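Local coordinates for protein SYE1 (PDB 4AWT) that binds flavin mononucleotide and, as a member of the Old Yellow Enzyme family, probably uses reduced nicotinamide nucleotides to reduce carbon-carbon double bonds, at residues A[8-12]-A[13-17]; A[49-52]-A[53-56]. The protein carries 1 engineered substitution. All coordinates share one frame; numbering follows the deposited sequence. Where two conformers were deposited one is given.

Interaction 1: A[8-12]-A[13-17]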
ATOM      1  N   PRO A   8      -3.028  22.956  -1.146  1.00  6.21           N
ATOM      2  CA  PRO A   8      -3.281  21.984  -2.211  0.70  6.62           C
ATOM      3  C   PRO A   8      -1.969  21.519  -2.852  1.00  6.31           C
ATOM      4  O   PRO A   8      -0.874  22.040  -2.554  1.00  7.13           O
ATOM      5  CB  PRO A   8      -4.140  22.757  -3.185  0.70  7.45           C
ATOM      6  CG  PRO A   8      -3.671  24.171  -3.024  0.70  8.01           C
ATOM      7  CD  PRO A   8      -3.457  24.318  -1.524  0.70  7.36           C
ATOM      8  N   ILE A   9      -2.079  20.531  -3.718  1.00  6.47           N
ATOM      9  CA  ILE A   9      -0.926  20.010  -4.438  1.00  6.16           C
ATOM     10  C   ILE A   9      -1.403  19.373  -5.734  1.00  6.31           C
ATOM     11  O   ILE A   9      -2.448  18.729  -5.780  1.00  7.00           O
ATOM     12  CB  ILE A   9      -0.140  18.997  -3.573  1.00  6.48           C
ATOM     13  CG1 ILE A   9       1.164  18.623  -4.279  1.00  7.54           C
ATOM     14  CG2 ILE A   9      -0.960  17.810  -3.170  1.00  7.60           C
ATOM     15  CD1 ILE A   9       2.102  17.810  -3.345  1.00  9.52           C
ATOM     16  N   THR A  10      -0.597  19.510  -6.780  1.00  6.66           N
ATOM     17  CA  THR A  10      -0.845  18.832  -8.036  1.00  6.82           C
ATOM     18  C   THR A  10      -0.294  17.401  -7.991  1.00  6.86           C
ATOM     19  O   THR A  10       0.862  17.207  -7.568  1.00  8.60           O
ATOM     20  CB  THR A  10      -0.183  19.588  -9.193  1.00  8.28           C
ATOM     21  OG1 THR A  10      -0.816  20.873  -9.250  1.00  9.16           O
ATOM     22  CG2 THR A  10      -0.360  18.848 -10.509  1.00  9.79           C
ATOM     23  N   LEU A  11      -1.070  16.457  -8.426  1.00  6.87           N
ATOM     24  CA  LEU A  11      -0.635  15.052  -8.540  1.00  6.93           C
ATOM     25  C   LEU A  11      -0.938  14.608  -9.974  1.00  7.45           C
ATOM     26  O   LEU A  11      -2.049  14.182 -10.271  1.00  8.92           O
ATOM     27  CB  LEU A  11      -1.319  14.178  -7.529  1.00  6.72           C
ATOM     28  CG  LEU A  11      -0.764  12.758  -7.470  1.00  6.99           C
ATOM     29  CD1 LEU A  11       0.611  12.736  -6.846  1.00  8.49           C
ATOM     30  CD2 LEU A  11      -1.708  11.842  -6.709  1.00  8.70           C
ATOM     31  N   GLY A  12       0.033  14.747 -10.850  1.00  8.96           N
ATOM     32  CA  GLY A  12      -0.216  14.417 -12.241  1.00 10.63           C
ATOM     33  C   GLY A  12      -1.223  15.370 -12.858  1.00 11.46           C
ATOM     34  O   GLY A  12      -1.019  16.580 -12.845  1.00 13.82           O
ATOM     35  N   ALA A  13      -2.314  14.841 -13.378  1.00 13.26           N
ATOM     36  CA  ALA A  13      -3.414  15.596 -13.920  1.00 15.95           C
ATOM     37  C   ALA A  13      -4.389  16.060 -12.867  1.00 14.93           C
ATOM     38  O   ALA A  13      -5.326  16.765 -13.210  1.00 23.68           O
ATOM     39  CB  ALA A  13      -4.170  14.777 -14.978  1.00 21.68           C
ATOM     40  N   LEU A  14      -4.249  15.712 -11.620  1.00 10.45           N
ATOM     41  CA  LEU A  14      -5.146  16.021 -10.525  1.00 10.51           C
ATOM     42  C   LEU A  14      -4.702  17.218  -9.732  1.00  8.76           C
ATOM     43  O   LEU A  14      -3.478  17.405  -9.600  1.00  9.38           O
ATOM     44  CB  LEU A  14      -5.219  14.826  -9.564  1.00 11.75           C
ATOM     45  CG  LEU A  14      -5.569  13.487 -10.213  1.00 14.14           C
ATOM     46  CD1 LEU A  14      -5.295  12.386  -9.167  1.00 18.35           C
ATOM     47  CD2 LEU A  14      -6.973  13.413 -10.759  1.00 22.97           C
ATOM     48  N   THR A  15      -5.620  17.974  -9.137  1.00  9.98           N
ATOM     49  CA  THR A  15      -5.304  19.034  -8.185  1.00 11.17           C
ATOM     50  C   THR A  15      -5.993  18.408  -6.945  0.56 12.29           C
ATOM     51  O   THR A  15      -7.188  18.029  -6.908  0.56 16.82           O
ATOM     52  CB  THR A  15      -5.761  20.442  -8.672  1.00 13.71           C
ATOM     53  OG1 THR A  15      -7.133  20.485  -8.915  1.00 15.33           O
ATOM     54  CG2 THR A  15      -5.020  20.741  -9.976  1.00 16.33           C
ATOM     55  N   LEU A  16      -5.174  18.257  -5.906  1.00  7.93           N
ATOM     56  CA  LEU A  16      -5.651  17.745  -4.640  1.00  8.02           C
ATOM     57  C   LEU A  16      -5.858  18.874  -3.647  1.00  7.66           C
ATOM     58  O   LEU A  16      -5.168  19.879  -3.667  1.00  8.74           O
ATOM     59  CB  LEU A  16      -4.653  16.751  -4.059  1.00  7.62           C
ATOM     60  CG  LEU A  16      -4.213  15.616  -5.006  1.00  8.25           C
ATOM     61  CD1 LEU A  16      -3.290  14.667  -4.232  1.00  8.91           C
ATOM     62  CD2 LEU A  16      -5.409  14.866  -5.618  1.00  9.98           C
ATOM     63  N   LYS A  17      -6.802  18.677  -2.731  1.00  7.99           N
ATOM     64  CA  LYS A  17      -7.262  19.685  -1.833  0.51  8.35           C
ATOM     65  C   LYS A  17      -6.284  20.060  -0.723  1.00  7.76           C
ATOM     66  O   LYS A  17      -6.281  21.191  -0.261  1.00  9.65           O
ATOM     67  CB  LYS A  17      -8.561  19.179  -1.172  0.51 11.31           C
ATOM     68  CG  LYS A  17      -9.670  19.256  -2.230  0.51 14.14           C
ATOM     69  CD  LYS A  17     -11.046  19.361  -1.727  0.51 16.74           C
ATOM     70  CE  LYS A  17     -12.070  19.264  -2.873  0.51 24.67           C
ATOM     71  NZ  LYS A  17     -13.397  18.908  -2.321  0.51 25.41           N
TER
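L16 is locked to I9 by a reciprocal pair of backbone hydrogen bonds in a two-stranded antiparallel β hairpin, the N-terminal hairpin that covers the barrel at the N-terminal end of its strands. L16 N reaches I9 O at 2.8 Å, while the return bond from I9 N to L16 O is longer, 3.2 Å. A second such pair closes the ladder beside the turn: L11 N donates to L14 O at 2.8 Å, and L14 N to L11 O at 3.0 Å. The chain reverses between these residues in a type II' turn, with G12 supplying the positive phi and A13 following it. T10 and T15 form the non-hydrogen-bonded pair between the two hydrogen-bonded pairs, and the CA of T10 makes a CH···O contact of 3.4 Å with L14 O.

I9, L11, L14 and L16 all project from one face. With CG set anti to the carbonyl carbon (chi1 -52°), L16 carries its CD1 across the strands to CB of L11, 3.9 Å away. Its own CB lies 3.9 Å from CG2 of I9, the branch that stays beside L16 while CG1 heads away. Cut back to an alanine, position L16 would probably lose its packing on CB of L11 and on A96 and M318, opening a gap between the hairpin and the barrel. The same face rests on the barrel strands: L11 and L14 both touch F98, and I9 meets M318. T10 and T15 occupy the other, exposed face. Just before the hairpin, the carbonyl oxygen of P8 accepts a hydrogen bond from NE of R19.

Interaction 2: A[49-52]-A[53-56]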
ATOM      1  N   ALA A  49     -13.204  11.166   2.694  1.00  6.21           N
ATOM      2  CA  ALA A  49     -12.849  11.831   1.437  1.00  6.85           C
ATOM      3  C   ALA A  49     -12.512  13.291   1.605  1.00  6.60           C
ATOM      4  O   ALA A  49     -12.264  13.966   0.577  1.00  8.29           O
ATOM      5  CB  ALA A  49     -13.951  11.570   0.425  1.00 10.04           C
ATOM      6  N   SER A  50     -12.394  13.814   2.823  1.00  6.35           N
ATOM      7  CA  SER A  50     -11.765  15.104   3.026  1.00  6.50           C
ATOM      8  C   SER A  50     -10.243  15.001   2.971  1.00  6.13           C
ATOM      9  O   SER A  50      -9.576  16.029   2.940  1.00  7.39           O
ATOM     10  CB  SER A  50     -12.236  15.780   4.309  1.00  7.47           C
ATOM     11  OG  SER A  50     -11.822  15.068   5.432  1.00  8.26           O
ATOM     12  N   ALA A  51      -9.678  13.779   2.958  1.00  6.26           N
ATOM     13  CA  ALA A  51      -8.283  13.627   2.618  1.00  6.12           C
ATOM     14  C   ALA A  51      -8.010  14.266   1.262  1.00  5.92           C
ATOM     15  O   ALA A  51      -8.865  14.297   0.394  1.00  7.20           O
ATOM     16  CB  ALA A  51      -7.948  12.143   2.549  1.00  6.70           C
ATOM     17  N   GLY A  52      -6.771  14.668   1.054  1.00  6.02           N
ATOM     18  CA  GLY A  52      -6.355  15.081  -0.276  1.00  6.49           C
ATOM     19  C   GLY A  52      -6.298  13.912  -1.262  1.00  6.05           C
ATOM     20  O   GLY A  52      -6.641  14.041  -2.427  1.00  6.98           O
ATOM     21  N   LEU A  53      -5.831  12.771  -0.775  1.00  5.78           N
ATOM     22  CA  LEU A  53      -5.710  11.549  -1.559  1.00  5.65           C
ATOM     23  C   LEU A  53      -6.064  10.377  -0.659  1.00  5.11           C
ATOM     24  O   LEU A  53      -5.575  10.299   0.452  1.00  5.75           O
ATOM     25  CB  LEU A  53      -4.264  11.370  -2.057  1.00  6.18           C
ATOM     26  CG  LEU A  53      -3.951  10.068  -2.767  1.00  6.60           C
ATOM     27  CD1 LEU A  53      -4.658   9.941  -4.095  1.00  8.34           C
ATOM     28  CD2 LEU A  53      -2.424   9.971  -2.973  1.00  7.80           C
ATOM     29  N   ILE A  54      -6.878   9.457  -1.179  1.00  5.18           N
ATOM     30  CA  ILE A  54      -7.079   8.153  -0.579  1.00  5.18           C
ATOM     31  C   ILE A  54      -6.305   7.123  -1.396  1.00  5.02           C
ATOM     32  O   ILE A  54      -6.423   7.108  -2.626  1.00  5.67           O
ATOM     33  CB  ILE A  54      -8.558   7.776  -0.533  1.00  5.41           C
ATOM     34  CG1 ILE A  54      -9.314   8.726   0.420  1.00  5.78           C
ATOM     35  CG2 ILE A  54      -8.736   6.317  -0.122  1.00  6.02           C
ATOM     36  CD1 ILE A  54     -10.806   8.529   0.412  1.00  7.00           C
ATOM     37  N   VAL A  55      -5.577   6.257  -0.718  1.00  5.01           N
ATOM     38  CA  VAL A  55      -5.014   5.061  -1.324  1.00  5.17           C
ATOM     39  C   VAL A  55      -5.780   3.895  -0.741  1.00  5.01           C
ATOM     40  O   VAL A  55      -5.872   3.760   0.480  1.00  5.51           O
ATOM     41  CB  VAL A  55      -3.517   4.925  -1.100  1.00  5.76           C
ATOM     42  CG1 VAL A  55      -2.997   3.798  -2.001  1.00  7.61           C
ATOM     43  CG2 VAL A  55      -2.767   6.206  -1.381  1.00  6.65           C
ATOM     44  N   SER A  56      -6.363   3.063  -1.593  1.00  5.16           N
ATOM     45  CA  SER A  56      -7.103   1.925  -1.105  1.00  5.24           C
ATOM     46  C   SER A  56      -6.204   0.998  -0.303  1.00  5.19           C
ATOM     47  O   SER A  56      -5.006   0.895  -0.509  1.00  5.25           O
ATOM     48  CB  SER A  56      -7.730   1.111  -2.235  1.00  5.42           C
ATOM     49  OG  SER A  56      -6.807   0.240  -2.880  1.00  5.44           O
TER
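The carbonyl oxygen of S50, in the bend between A49 and A51, is held by ND2 of N18, and the side chain of I54 reaches across this bend to both alanines. The backbone of I54 is itself hydrogen-bonded to A96 and F98 of the adjacent strand 96-102. No hydrogen bond joins 49-52 to 53-56 directly, and the local contact is apolar. CG1 of I54 lies beside the backbone N, anti to the carbonyl carbon (chi1 -66°), and the chain then runs on extended (chi2 174°). This carries CD1 out from the strand and across the bend, to 4.0 Å from CA of A49 and 4.4 Å from its CB. Nearer the backbone on the same branch, CG1 lies 4.3 Å from CB of A51, a methyl that also sits 3.7 Å from the carbonyl oxygen of L53. One isoleucine therefore spans the bend, touching the alanines on both sides of S50. Y45 of helix 39-46 and C95 pack against I54 as well.

The bend leads through G52 into L53, whose side chain leaves in another direction, to F98, A96 and Y266. V55 follows it toward Y266, so the side chains alternate along the strand: L53 and V55 turn to the barrel interior, I54 and S56 to the helix, where S56 also touches Y45. Farther on, OG of S56 is hydrogen-bonded to the backbone N of Q100, an FMN-binding residue. The passage from helix 39-46 through this short loop into strand 53-60, parallel to strand 20-22, completes a beta-alpha-beta crossover of the TIM barrel, here bringing strand 53-60 toward the flavin site.

In the fold
From the N terminus, the chain first forms interaction 1, a hairpin that turns back at once and closes completely before the barrel begins. It then runs through strand 20-22 and helix 39-46 to interaction 2, which closes only the short bend from that helix into strand 53-60. The two are in series, neither nested nor crossed, with centres about 12 Å apart. They meet directly: CD2 of L16 packs 3.5 Å from the carbonyl oxygen of G52, and CD2 of L11 lies 4.2 Å from CD2 of L53. The hairpin thus lies against the start of the second barrel strand, joining the N-terminal cover to the eight-stranded barrel that carries FMN.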